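Local coordinates for probable oxidoreductase (Pseudomonas aeruginosa, PDB 4B7C), which is probably an NADP-dependent oxidoreductase of the medium-chain dehydrogenase/reductase family, combining a GroES-like domain with a Rossmann-fold domain, at residues Y126-G131 with L303-D308; A137-L142 with A284-E289; A170-C175 with A295-E300; R176-A181 with K212-K217; R188-V191 with G195-G198. All coordinates share one frame; numbering follows the deposited sequence.

How the contacts relate
Contact 1 joins 126-131, just before helix 132-145, to 303-308, on the way into strand 307-311. It closes the outermost loop, which contains the whole Rossmann sheet, and the other four contacts all nest inside it. Contact 2 (137-142 with 284-289) starts next, and contact 3 (170-175 with 295-300) crosses it, since their segments alternate. Both use helix 287-299, which therefore ties helix 132-145 to the end of helix 161-172. Contact 4 (176-181 with 212-217) nests inside contacts 2 and 3, setting the second strand of the sheet against the end of helix 207-214. Contact 5, innermost, closes the short turn between helix 184-193 and strand 198-201.

Contact 1: Y126-G131 with L303-D308; sequences YLSALG and LQSRED
Ser128 and Ser305 both turn their hydroxyls to the carboxylate of Glu307, and this small polar cluster carries the contact. Ser128 OG donates to Glu307 OE2 across a short 2.5 Å. It arrives from the anti side of the carboxylate, 22° out of its plane. Ser305 OG, from the same segment as the glutamate, donates to Glu307 OE2 at 2.7 Å, nearly along the C-O axis, so one carboxylate oxygen takes two hydroxyl bonds. The side-chain torsions explain the convergence. In Ser128 the hydroxyl sits between backbone N and carbonyl carbon (chi1 61°). Glu307 bends at chi2 (82°), folding its carboxylate back beside Ser305 instead of reaching straight ahead.

In medium-chain dehydrogenases the chain passes from the GroES-like domain into the Rossmann domain and later returns, and this contact fits those two crossings. Segment 126-131 leads into helix 132-145, with Gly131 at its N-cap, whereas 303-308 enters strand 307-311, which pairs in parallel with strand 331-335 of the mixed sheet. A type I turn from Ser128 to Gly131, closed by Gly131 N to Ser128 O at 2.9 Å, shapes the first crossing and brings Ala129 forward. Ala129 CB lies 3.6 Å from Ser305 CB and 3.4 Å from Ser305 OG, covering one flank of the hydroxyl. Arg125 supplies a second layer: its NH2 forms a salt bridge with Glu307 OE1, while Arg125 O is a second, competing acceptor for the same Ser128 hydroxyl.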
# COMPACT_ATOMS: atom_id res chain seq x y z
N TYR B 126 -14.31 22.51 -17.85
CA TYR B 126 -13.45 21.51 -18.49
C TYR B 126 -12.05 21.46 -17.85
O TYR B 126 -11.17 20.73 -18.31
CB TYR B 126 -13.34 21.76 -20.00
CG TYR B 126 -14.60 21.37 -20.72
CD1 TYR B 126 -14.94 20.04 -20.88
CD2 TYR B 126 -15.46 22.33 -21.22
CE1 TYR B 126 -16.10 19.66 -21.54
CE2 TYR B 126 -16.61 21.97 -21.88
CZ TYR B 126 -16.95 20.64 -22.03
OH TYR B 126 -18.10 20.32 -22.71
N LEU B 127 -11.86 22.27 -16.81
CA LEU B 127 -10.66 22.19 -15.97
C LEU B 127 -10.97 21.67 -14.58
O LEU B 127 -10.07 21.53 -13.76
CB LEU B 127 -10.00 23.56 -15.84
CG LEU B 127 -9.46 24.14 -17.12
CD1 LEU B 127 -8.89 25.52 -16.80
CD2 LEU B 127 -8.41 23.21 -17.69
N SER B 128 -12.25 21.43 -14.30
CA SER B 128 -12.68 20.99 -12.98
C SER B 128 -13.38 19.65 -13.07
O SER B 128 -12.74 18.64 -13.37
CB SER B 128 -13.54 22.05 -12.27
OG SER B 128 -14.71 22.34 -13.00
N ALA B 129 -14.69 19.63 -12.85
CA ALA B 129 -15.45 18.37 -12.84
C ALA B 129 -15.36 17.62 -14.18
O ALA B 129 -15.35 16.38 -14.21
CB ALA B 129 -16.89 18.63 -12.46
N LEU B 130 -15.28 18.38 -15.27
CA LEU B 130 -15.15 17.79 -16.62
C LEU B 130 -13.71 17.89 -17.13
O LEU B 130 -13.43 17.79 -18.33
CB LEU B 130 -16.11 18.47 -17.61
CG LEU B 130 -17.59 18.18 -17.35
CD1 LEU B 130 -18.51 19.06 -18.23
CD2 LEU B 130 -17.95 16.71 -17.49
N GLY B 131 -12.79 18.12 -16.19
CA GLY B 131 -11.36 18.15 -16.47
C GLY B 131 -10.59 17.12 -15.64
O GLY B 131 -11.14 16.13 -15.18
N LEU B 303 -24.69 16.06 -9.09
CA LEU B 303 -23.34 16.47 -8.73
C LEU B 303 -23.13 17.96 -9.05
O LEU B 303 -23.58 18.43 -10.08
CB LEU B 303 -22.32 15.62 -9.50
CG LEU B 303 -20.87 15.65 -9.02
CD1 LEU B 303 -20.25 14.28 -9.22
CD2 LEU B 303 -20.09 16.73 -9.75
N GLN B 304 -22.44 18.66 -8.15
CA GLN B 304 -22.15 20.10 -8.30
C GLN B 304 -20.68 20.38 -8.48
O GLN B 304 -19.86 19.71 -7.87
CB GLN B 304 -22.58 20.86 -7.04
CG GLN B 304 -24.08 20.99 -6.83
CD GLN B 304 -24.41 21.57 -5.47
OE1 GLN B 304 -25.29 21.07 -4.80
NE2 GLN B 304 -23.69 22.61 -5.06
N SER B 305 -20.36 21.42 -9.26
CA SER B 305 -18.98 21.84 -9.47
C SER B 305 -18.78 23.34 -9.25
O SER B 305 -19.44 24.16 -9.89
CB SER B 305 -18.52 21.48 -10.89
OG SER B 305 -17.14 21.74 -11.06
N ARG B 306 -17.83 23.68 -8.40
CA ARG B 306 -17.50 25.10 -8.16
C ARG B 306 -16.10 25.44 -8.68
O ARG B 306 -15.12 24.77 -8.36
CB ARG B 306 -17.62 25.57 -6.69
CG ARG B 306 -16.83 24.78 -5.67
CD ARG B 306 -17.19 25.19 -4.24
NE ARG B 306 -17.28 26.65 -4.05
CZ ARG B 306 -17.13 27.25 -2.88
NH1 ARG B 306 -16.88 26.54 -1.79
NH2 ARG B 306 -17.22 28.58 -2.81
N GLU B 307 -16.03 26.53 -9.43
CA GLU B 307 -14.76 27.07 -9.88
C GLU B 307 -14.50 28.45 -9.29
O GLU B 307 -15.40 29.30 -9.23
CB GLU B 307 -14.69 27.14 -11.41
CG GLU B 307 -14.78 25.78 -12.09
CD GLU B 307 -16.21 25.28 -12.25
OE1 GLU B 307 -17.12 26.12 -12.36
OE2 GLU B 307 -16.42 24.05 -12.25
N ASP B 308 -13.28 28.66 -8.83
CA ASP B 308 -12.83 29.97 -8.36
C ASP B 308 -11.98 30.60 -9.45
O ASP B 308 -10.82 30.23 -9.64
CB ASP B 308 -12.04 29.83 -7.05
CG ASP B 308 -11.60 31.17 -6.48
OD1 ASP B 308 -12.24 32.20 -6.78
OD2 ASP B 308 -10.60 31.18 -5.71

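Contact 2: A137-L142 with A284-E289; sequences AYFALL and AQRFPE
Phe139 on helix 132-145 and Arg286 in the 3-10 turn leading into helix 287-299 mark the closest backbone approach, with 9.1 Å between their CA atoms, a gap bridged by side chains. The Phe139 ring does most of the bridging. Its torsion places CG anti to the carbonyl carbon (chi1 -70°), sending the ring out toward the turn, where it meets three groups at once. The leading atom, Phe139 CZ, comes 3.4 Å from Arg286 O, which lies at the ring edge near its plane. Phe139 CE1 touches Arg286 CB at 3.8 Å and lies over one face of the guanidinium, 3.9 Å from Arg286 NE. The two planes are 78° apart, so the ring presents its rim to the flat cation. On the other flank, Phe139 CE2 reaches the edge of the neighbouring ring at Phe287 CD1, 3.9 Å away.

Within its own helix, Tyr138 CD2 covers one face of the Phe139 ring, 3.6 Å above the plane and over the ring centre. Tyr283, immediately before Ala284, stacks with Phe139. Tyr138 OH finds its polar partner in Glu293, about one helical turn beyond Glu289. In fold terms, an aromatic side chain of helix 132-145 packs on the 3-10 turn and first residue of helix 287-299, joining the helix before the first strand of the Rossmann sheet to the one after its last strand, 274-277.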
# COMPACT_ATOMS: atom_id res chain seq x y z
N ALA B 137 -10.91 12.16 -9.63
CA ALA B 137 -11.90 11.70 -8.65
C ALA B 137 -12.62 10.48 -9.17
O ALA B 137 -12.77 9.48 -8.48
CB ALA B 137 -12.90 12.82 -8.31
N TYR B 138 -13.10 10.59 -10.40
CA TYR B 138 -13.91 9.56 -11.03
C TYR B 138 -13.17 8.22 -11.12
O TYR B 138 -13.65 7.20 -10.62
CB TYR B 138 -14.31 10.02 -12.43
CG TYR B 138 -15.26 9.11 -13.16
CD1 TYR B 138 -16.64 9.27 -13.03
CD2 TYR B 138 -14.79 8.11 -14.01
CE1 TYR B 138 -17.51 8.44 -13.70
CE2 TYR B 138 -15.66 7.28 -14.69
CZ TYR B 138 -17.02 7.45 -14.53
OH TYR B 138 -17.89 6.64 -15.21
N PHE B 139 -11.99 8.24 -11.73
CA PHE B 139 -11.26 6.99 -11.95
C PHE B 139 -10.59 6.46 -10.68
O PHE B 139 -10.61 5.27 -10.42
CB PHE B 139 -10.28 7.12 -13.12
CG PHE B 139 -10.96 7.22 -14.45
CD1 PHE B 139 -11.64 6.13 -14.96
CD2 PHE B 139 -10.98 8.40 -15.16
CE1 PHE B 139 -12.32 6.22 -16.16
CE2 PHE B 139 -11.66 8.50 -16.36
CZ PHE B 139 -12.33 7.41 -16.86
N ALA B 140 -10.02 7.35 -9.89
CA ALA B 140 -9.37 6.96 -8.63
C ALA B 140 -10.37 6.30 -7.68
O ALA B 140 -10.13 5.20 -7.17
CB ALA B 140 -8.70 8.14 -7.97
N LEU B 141 -11.53 6.93 -7.50
CA LEU B 141 -12.55 6.37 -6.61
C LEU B 141 -13.11 5.07 -7.15
O LEU B 141 -13.10 4.06 -6.46
CB LEU B 141 -13.71 7.35 -6.37
CG LEU B 141 -14.81 6.81 -5.44
CD1 LEU B 141 -14.25 6.64 -4.03
CD2 LEU B 141 -16.05 7.71 -5.41
N LEU B 142 -13.58 5.10 -8.38
CA LEU B 142 -14.34 3.97 -8.93
C LEU B 142 -13.48 2.79 -9.37
O LEU B 142 -13.86 1.63 -9.16
CB LEU B 142 -15.22 4.43 -10.09
CG LEU B 142 -16.26 5.51 -9.75
CD1 LEU B 142 -17.03 5.93 -11.00
CD2 LEU B 142 -17.20 5.03 -8.65
N ALA B 284 -6.63 7.82 -19.90
CA ALA B 284 -6.94 8.65 -21.08
C ALA B 284 -7.91 7.99 -22.06
O ALA B 284 -8.82 8.64 -22.54
CB ALA B 284 -5.67 9.09 -21.81
N GLN B 285 -7.71 6.71 -22.32
CA GLN B 285 -8.56 5.98 -23.26
C GLN B 285 -10.02 5.88 -22.82
O GLN B 285 -10.89 5.63 -23.64
CB GLN B 285 -8.00 4.58 -23.49
CG GLN B 285 -8.70 3.74 -24.56
CD GLN B 285 -8.04 2.41 -24.87
OE1 GLN B 285 -6.84 2.21 -24.64
NE2 GLN B 285 -8.82 1.49 -25.41
N ARG B 286 -10.25 6.05 -21.53
CA ARG B 286 -11.59 5.92 -20.97
C ARG B 286 -12.23 7.28 -20.66
O ARG B 286 -13.33 7.33 -20.15
CB ARG B 286 -11.55 5.04 -19.72
CG ARG B 286 -11.26 3.58 -20.05
CD ARG B 286 -10.91 2.77 -18.81
NE ARG B 286 -12.04 2.68 -17.87
CZ ARG B 286 -12.03 2.04 -16.70
NH1 ARG B 286 -10.94 1.42 -16.26
NH2 ARG B 286 -13.13 2.03 -15.95
N PHE B 287 -11.53 8.36 -20.99
CA PHE B 287 -12.06 9.71 -20.75
C PHE B 287 -13.45 9.95 -21.36
O PHE B 287 -14.32 10.45 -20.67
CB PHE B 287 -11.10 10.80 -21.24
CG PHE B 287 -9.88 11.00 -20.36
CD1 PHE B 287 -9.74 10.35 -19.14
CD2 PHE B 287 -8.88 11.87 -20.77
CE1 PHE B 287 -8.62 10.56 -18.35
CE2 PHE B 287 -7.76 12.09 -19.99
CZ PHE B 287 -7.63 11.43 -18.77
N PRO B 288 -13.68 9.55 -22.62
CA PRO B 288 -15.01 9.81 -23.19
C PRO B 288 -16.18 9.25 -22.39
O PRO B 288 -17.16 9.96 -22.19
CB PRO B 288 -14.94 9.15 -24.57
CG PRO B 288 -13.49 9.21 -24.92
CD PRO B 288 -12.78 8.93 -23.61
N GLU B 289 -16.08 8.02 -21.91
CA GLU B 289 -17.19 7.44 -21.13
C GLU B 289 -17.29 8.09 -19.75
O GLU B 289 -18.38 8.32 -19.26
CB GLU B 289 -17.16 5.91 -21.02
CG GLU B 289 -15.84 5.28 -20.74
CD GLU B 289 -15.43 4.78 -22.13
OE1 GLU B 289 -14.91 5.53 -22.95
OE2 GLU B 289 -15.87 3.65 -22.47

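Contact 3: A170-C175 with A295-E300; sequences ARLKGC and ATWLAE
Leu172 and Trp297 each place CG anti to the carbonyl carbon (chi1 -67° and -76°), and these two torsions send the leucine tip and the indole past each other in opposite directions until a methyl lies on the ring. The leucine belongs to the end of helix 161-172, the first helix of the Rossmann fold, which connects the adjacent parallel strands 152-155 and 176-181 in a beta-alpha-beta crossover. The tryptophan comes from helix 287-299, near the return to the other domain.

The meeting is a CH-pi contact. Leu172 CD1 stands 3.7 Å from the centroid of the Trp297 five-membered ring, only 4° off its normal. Its distances to the ring atoms are accordingly almost equal: CD2 and CG of Trp297 both lie 3.8 Å from Leu172 CD1, and Trp297 NE1 is 3.9 Å from it. Relative to the whole indole, the methyl sits off toward the rim, over the pyrrole part. The six-membered part extends to helix 132-145, where Trp297 CZ3 packs on Tyr138 CE1 at 3.7 Å.

Directly after Leu172 the helix stops in a Schellman motif. Gly174, at positive phi, donates its N to Arg171 O, and Cys175 N reaches back to Ala170 O at 3.1 Å, turning the chain toward strand 176-181. Lys173, inside this turn, bends at chi2 and then runs extended, so that its ammonium end arrives at the indole edge. It lies near the ring plane instead of over the pi face, with Lys173 NZ 4.2 Å from Trp297 CZ2.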
# COMPACT_ATOMS: atom_id res chain seq x y z
N ALA B 170 -19.19 9.22 -4.49
CA ALA B 170 -19.36 8.20 -3.45
C ALA B 170 -20.79 8.19 -2.89
O ALA B 170 -21.38 7.12 -2.68
CB ALA B 170 -18.36 8.43 -2.33
N ARG B 171 -21.35 9.38 -2.68
CA ARG B 171 -22.76 9.52 -2.23
C ARG B 171 -23.69 8.86 -3.23
O ARG B 171 -24.59 8.11 -2.86
CB ARG B 171 -23.14 11.00 -2.03
CG ARG B 171 -24.64 11.22 -1.74
CD ARG B 171 -25.02 12.69 -1.49
NE ARG B 171 -24.41 13.60 -2.45
CZ ARG B 171 -24.84 13.80 -3.70
NH1 ARG B 171 -25.91 13.17 -4.17
NH2 ARG B 171 -24.19 14.66 -4.48
N LEU B 172 -23.45 9.13 -4.51
CA LEU B 172 -24.27 8.56 -5.59
C LEU B 172 -24.21 7.04 -5.66
O LEU B 172 -25.12 6.40 -6.18
CB LEU B 172 -23.87 9.14 -6.94
CG LEU B 172 -24.18 10.62 -7.12
CD1 LEU B 172 -23.62 11.13 -8.45
CD2 LEU B 172 -25.69 10.82 -7.04
N LYS B 173 -23.11 6.46 -5.16
CA LYS B 173 -22.95 5.00 -5.16
C LYS B 173 -23.53 4.34 -3.90
O LYS B 173 -23.44 3.13 -3.72
CB LYS B 173 -21.47 4.63 -5.30
CG LYS B 173 -20.84 5.07 -6.62
CD LYS B 173 -21.52 4.43 -7.82
CE LYS B 173 -20.95 4.98 -9.12
NZ LYS B 173 -21.68 4.40 -10.29
N GLY B 174 -24.13 5.16 -3.05
CA GLY B 174 -24.84 4.66 -1.87
C GLY B 174 -23.96 4.53 -0.65
O GLY B 174 -24.31 3.84 0.32
N CYS B 175 -22.84 5.23 -0.66
CA CYS B 175 -21.89 5.16 0.44
C CYS B 175 -22.19 6.18 1.51
O CYS B 175 -22.80 7.21 1.27
CB CYS B 175 -20.46 5.41 -0.06
SG CYS B 175 -19.97 4.30 -1.39
N ALA B 295 -20.97 14.38 -17.07
CA ALA B 295 -21.85 15.40 -17.67
C ALA B 295 -23.33 15.18 -17.33
O ALA B 295 -24.05 16.13 -17.06
CB ALA B 295 -21.66 15.45 -19.19
N THR B 296 -23.78 13.93 -17.34
CA THR B 296 -25.18 13.62 -17.01
C THR B 296 -25.46 13.86 -15.52
O THR B 296 -26.52 14.36 -15.15
CB THR B 296 -25.58 12.19 -17.41
OG1 THR B 296 -24.91 11.25 -16.59
CG2 THR B 296 -25.22 11.93 -18.86
N TRP B 297 -24.51 13.50 -14.66
CA TRP B 297 -24.66 13.76 -13.22
C TRP B 297 -24.80 15.23 -12.96
O TRP B 297 -25.64 15.66 -12.18
CB TRP B 297 -23.48 13.21 -12.42
CG TRP B 297 -23.49 11.70 -12.22
CD1 TRP B 297 -24.58 10.84 -12.20
CD2 TRP B 297 -22.34 10.83 -11.98
NE1 TRP B 297 -24.20 9.54 -11.99
CE2 TRP B 297 -22.87 9.47 -11.83
CE3 TRP B 297 -20.96 11.04 -11.87
CZ2 TRP B 297 -22.05 8.38 -11.60
CZ3 TRP B 297 -20.15 9.94 -11.64
CH2 TRP B 297 -20.68 8.64 -11.51
N LEU B 298 -23.97 16.02 -13.64
CA LEU B 298 -24.04 17.47 -13.54
C LEU B 298 -25.39 18.00 -14.04
O LEU B 298 -26.04 18.80 -13.36
CB LEU B 298 -22.91 18.13 -14.32
CG LEU B 298 -21.51 17.98 -13.74
CD1 LEU B 298 -20.51 18.22 -14.85
CD2 LEU B 298 -21.29 18.96 -12.59
N ALA B 299 -25.79 17.56 -15.22
CA ALA B 299 -27.04 18.00 -15.87
C ALA B 299 -28.27 17.69 -15.02
O ALA B 299 -29.20 18.49 -14.95
CB ALA B 299 -27.19 17.35 -17.24
N GLU B 300 -28.25 16.53 -14.37
CA GLU B 300 -29.35 16.08 -13.53
C GLU B 300 -29.34 16.71 -12.13
O GLU B 300 -30.26 16.51 -11.35
CB GLU B 300 -29.34 14.55 -13.40
CG GLU B 300 -29.70 13.83 -14.69
CD GLU B 300 -29.49 12.33 -14.63
OE1 GLU B 300 -29.17 11.82 -13.54
OE2 GLU B 300 -29.66 11.64 -15.65

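Contact 4: R176-A181 with K212-K217; sequences RVVGIA and KRECPK
Strand 176-181, second in the 3-2-1-4-5-6 parallel sheet of the Rossmann fold, is met here by Glu214 at the end of helix 207-214, the helix of the long crossover from strand 198-201 to strand 219-224. The residues of the strand alternate between the two sides of the sheet: Val177 packs on helix 161-172, while Arg176 and Val178 address 212-217.

Arg176 carries the polar half. With CG anti to the backbone N (chi1 176°) and the chain extended as far as NE, its guanidinium reaches the end of the helix and grips one backbone oxygen side-on with two nitrogens. Arg176 NE donates to Glu214 O at 2.8 Å, almost along the carbonyl direction (C=O...donor angle 169°). Arg176 NH2 donates to the same Glu214 O at 2.9 Å, from a more oblique position. Both bonds keep that oxygen close to the guanidinium plane, and the positive charge sits where the helix dipole would place partial negative charge.

The glutamate's own side chain bends at chi2 and brings its carboxylate alongside, only 8° from parallel with the guanidinium. Arg176 NH2 forms a salt bridge with Glu214 OE1 at 3.0 Å. The other oxygen, Glu214 OE2, takes NE of Arg213 from the anti side but tilted well out of the carboxylate plane, also at 3.0 Å, completing a network of three charged side chains; Arg213 in turn bridges to Glu205.

Beneath this the packing is apolar. Both methyls of Val178 face Glu214 CB, CG1 and CG2 each 3.9 Å from it, and Val178 CG2 also touches Cys215 SG at 4.1 Å.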
# COMPACT_ATOMS: atom_id res chain seq x y z
N ARG B 176 -21.73 5.87 2.72
CA ARG B 176 -21.62 6.87 3.76
C ARG B 176 -20.35 7.65 3.49
O ARG B 176 -19.26 7.07 3.40
CB ARG B 176 -21.58 6.22 5.15
CG ARG B 176 -21.36 7.24 6.26
CD ARG B 176 -21.43 6.66 7.66
NE ARG B 176 -21.12 7.74 8.60
CZ ARG B 176 -21.97 8.68 8.99
NH1 ARG B 176 -23.24 8.68 8.59
NH2 ARG B 176 -21.55 9.63 9.82
N VAL B 177 -20.47 8.97 3.38
CA VAL B 177 -19.38 9.82 2.95
C VAL B 177 -18.96 10.83 4.02
O VAL B 177 -19.74 11.71 4.41
CB VAL B 177 -19.73 10.58 1.66
CG1 VAL B 177 -18.51 11.32 1.14
CG2 VAL B 177 -20.28 9.63 0.62
N VAL B 178 -17.71 10.72 4.45
CA VAL B 178 -17.15 11.59 5.47
C VAL B 178 -15.95 12.34 4.92
O VAL B 178 -14.96 11.75 4.45
CB VAL B 178 -16.75 10.81 6.74
CG1 VAL B 178 -16.09 11.72 7.76
CG2 VAL B 178 -17.98 10.15 7.35
N GLY B 179 -16.03 13.66 5.00
CA GLY B 179 -14.96 14.53 4.54
C GLY B 179 -14.05 14.99 5.65
O GLY B 179 -14.48 15.14 6.80
N ILE B 180 -12.79 15.19 5.32
CA ILE B 180 -11.84 15.81 6.22
C ILE B 180 -11.35 17.09 5.56
O ILE B 180 -10.80 17.06 4.47
CB ILE B 180 -10.60 14.93 6.52
CG1 ILE B 180 -11.02 13.59 7.14
CG2 ILE B 180 -9.65 15.68 7.44
CD1 ILE B 180 -9.86 12.62 7.32
N ALA B 181 -11.56 18.21 6.24
CA ALA B 181 -11.17 19.52 5.72
C ALA B 181 -10.83 20.50 6.83
O ALA B 181 -11.23 20.32 7.98
CB ALA B 181 -12.30 20.08 4.86
N LYS B 212 -14.04 8.56 15.13
CA LYS B 212 -14.81 7.70 16.05
C LYS B 212 -16.29 8.00 15.94
O LYS B 212 -17.10 7.09 15.84
CB LYS B 212 -14.35 7.90 17.51
CG LYS B 212 -15.13 7.15 18.59
CD LYS B 212 -14.65 7.56 20.00
CE LYS B 212 -15.40 8.76 20.54
NZ LYS B 212 -14.64 9.44 21.63
N ARG B 213 -16.62 9.28 15.94
CA ARG B 213 -18.01 9.71 15.83
C ARG B 213 -18.60 9.44 14.45
O ARG B 213 -19.69 8.86 14.33
CB ARG B 213 -18.12 11.21 16.14
CG ARG B 213 -19.53 11.76 15.98
CD ARG B 213 -19.59 13.26 16.20
NE ARG B 213 -18.94 14.02 15.13
CZ ARG B 213 -17.76 14.64 15.23
NH1 ARG B 213 -17.05 14.60 16.36
NH2 ARG B 213 -17.28 15.30 14.19
N GLU B 214 -17.87 9.84 13.42
CA GLU B 214 -18.40 9.81 12.05
C GLU B 214 -18.30 8.46 11.34
O GLU B 214 -19.04 8.20 10.40
CB GLU B 214 -17.71 10.87 11.18
CG GLU B 214 -17.95 12.31 11.62
CD GLU B 214 -19.41 12.74 11.53
OE1 GLU B 214 -20.17 12.17 10.71
OE2 GLU B 214 -19.79 13.67 12.27
N CYS B 215 -17.38 7.61 11.79
CA CYS B 215 -17.13 6.30 11.15
C CYS B 215 -17.21 5.14 12.14
O CYS B 215 -16.22 4.43 12.35
CB CYS B 215 -15.76 6.28 10.46
SG CYS B 215 -15.40 7.72 9.46
N PRO B 216 -18.40 4.91 12.70
CA PRO B 216 -18.54 3.91 13.76
C PRO B 216 -18.20 2.48 13.32
O PRO B 216 -17.79 1.67 14.16
CB PRO B 216 -20.02 4.01 14.14
CG PRO B 216 -20.70 4.50 12.91
CD PRO B 216 -19.71 5.42 12.25
N LYS B 217 -18.38 2.17 12.04
CA LYS B 217 -18.08 0.83 11.51
C LYS B 217 -16.74 0.77 10.75
O LYS B 217 -16.51 -0.12 9.94
CB LYS B 217 -19.23 0.33 10.62
CG LYS B 217 -20.50 0.04 11.42
CD LYS B 217 -21.58 -0.67 10.67
CE LYS B 217 -22.55 -1.52 11.49
NZ LYS B 217 -23.60 -2.12 10.62

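Contact 5: R188-V191 with G195-G198; sequences RFLV and GFDG
The turn leaving helix 184-193 brings Leu190 and Phe196 together, in both backbone and side chain, just before strand 198-201 begins. Phe196 N donates to Leu190 O at 3.0 Å with an N-H...O angle of 157°, the donor tilted from the carbonyl plane. The bond reaches back six residues, so the chain has to fold sharply over the helix end. Gly195 makes the reversal with positive phi; Gly195 N forms a weak bond to Val191 O at 3.4 Å.

The phenylalanine then lies back against the helix. Its CG is anti to the carbonyl carbon (chi1 -82°), which directs the ring against the side chain of Leu190. Leu190 CD2 meets one face in a CH-pi contact, 4.0 Å from the Phe196 ring centroid and 15° off the normal, displaced slightly toward CZ. Nearer the backbone, Phe196 CB is 3.3 Å from Leu190 O, the oxygen that takes the bond from its N.

In the Rossmann fold this is the alpha-to-beta connection of the beta-alpha-beta unit formed by strand 176-181, helix 184-193 and strand 198-201: Gly198 already pairs by backbone bonds with Val177 and Gly179, and the Phe196 ring packs on Val177. Asp197, between Phe196 and Gly198, accepts a hydrogen bond from Val177 N at OD2, while its side chain touches Arg176.

Val191 packs on the other part of the turn, around Phe196 O. The C-H of Val191 CA points to Phe196 O at 3.6 Å. Val191 CG1 lies 3.7 Å from the same Phe196 O. Val191 CG2 rests 3.9 Å from Gly198 C, where the strand starts.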
# COMPACT_ATOMS: atom_id res chain seq x y z
N ARG B 188 -18.93 22.93 6.69
CA ARG B 188 -20.35 23.25 6.51
C ARG B 188 -20.76 23.07 5.06
O ARG B 188 -21.77 22.44 4.75
CB ARG B 188 -20.63 24.70 6.93
CG ARG B 188 -22.10 25.12 6.93
CD ARG B 188 -22.32 26.59 6.57
NE ARG B 188 -21.86 27.04 5.25
CZ ARG B 188 -22.53 26.90 4.10
NH1 ARG B 188 -23.70 26.27 4.07
NH2 ARG B 188 -22.01 27.37 2.97
N PHE B 189 -19.95 23.63 4.17
CA PHE B 189 -20.18 23.52 2.72
C PHE B 189 -20.29 22.06 2.27
O PHE B 189 -21.21 21.69 1.53
CB PHE B 189 -19.05 24.23 1.97
CG PHE B 189 -19.15 24.10 0.48
CD1 PHE B 189 -20.08 24.86 -0.24
CD2 PHE B 189 -18.33 23.23 -0.20
CE1 PHE B 189 -20.18 24.74 -1.61
CE2 PHE B 189 -18.43 23.11 -1.57
CZ PHE B 189 -19.35 23.86 -2.28
N LEU B 190 -19.38 21.22 2.74
CA LEU B 190 -19.38 19.79 2.39
C LEU B 190 -20.69 19.11 2.76
O LEU B 190 -21.26 18.36 1.96
CB LEU B 190 -18.22 19.06 3.08
CG LEU B 190 -16.80 19.41 2.61
CD1 LEU B 190 -15.76 18.70 3.47
CD2 LEU B 190 -16.63 19.07 1.13
N VAL B 191 -21.16 19.36 3.98
CA VAL B 191 -22.36 18.69 4.48
C VAL B 191 -23.63 19.31 3.91
O VAL B 191 -24.47 18.61 3.35
CB VAL B 191 -22.42 18.74 6.02
CG1 VAL B 191 -23.74 18.17 6.53
CG2 VAL B 191 -21.24 17.99 6.62
N GLY B 195 -23.76 17.50 0.27
CA GLY B 195 -24.48 16.31 0.75
C GLY B 195 -23.61 15.24 1.40
O GLY B 195 -24.01 14.09 1.50
N PHE B 196 -22.41 15.62 1.82
CA PHE B 196 -21.57 14.71 2.61
C PHE B 196 -22.34 14.35 3.88
O PHE B 196 -23.04 15.20 4.45
CB PHE B 196 -20.24 15.36 3.02
CG PHE B 196 -19.17 15.35 1.95
CD1 PHE B 196 -19.44 15.74 0.65
CD2 PHE B 196 -17.86 14.98 2.27
CE1 PHE B 196 -18.44 15.75 -0.32
CE2 PHE B 196 -16.86 14.99 1.31
CZ PHE B 196 -17.15 15.37 0.01
N ASP B 197 -22.23 13.10 4.32
CA ASP B 197 -22.90 12.64 5.54
C ASP B 197 -22.29 13.27 6.76
O ASP B 197 -22.96 13.50 7.77
CB ASP B 197 -22.84 11.12 5.66
CG ASP B 197 -23.67 10.43 4.62
OD1 ASP B 197 -24.90 10.43 4.77
OD2 ASP B 197 -23.09 9.91 3.65
N GLY B 198 -21.00 13.54 6.67
CA GLY B 198 -20.29 14.19 7.74
C GLY B 198 -19.03 14.87 7.28
O GLY B 198 -18.52 14.58 6.20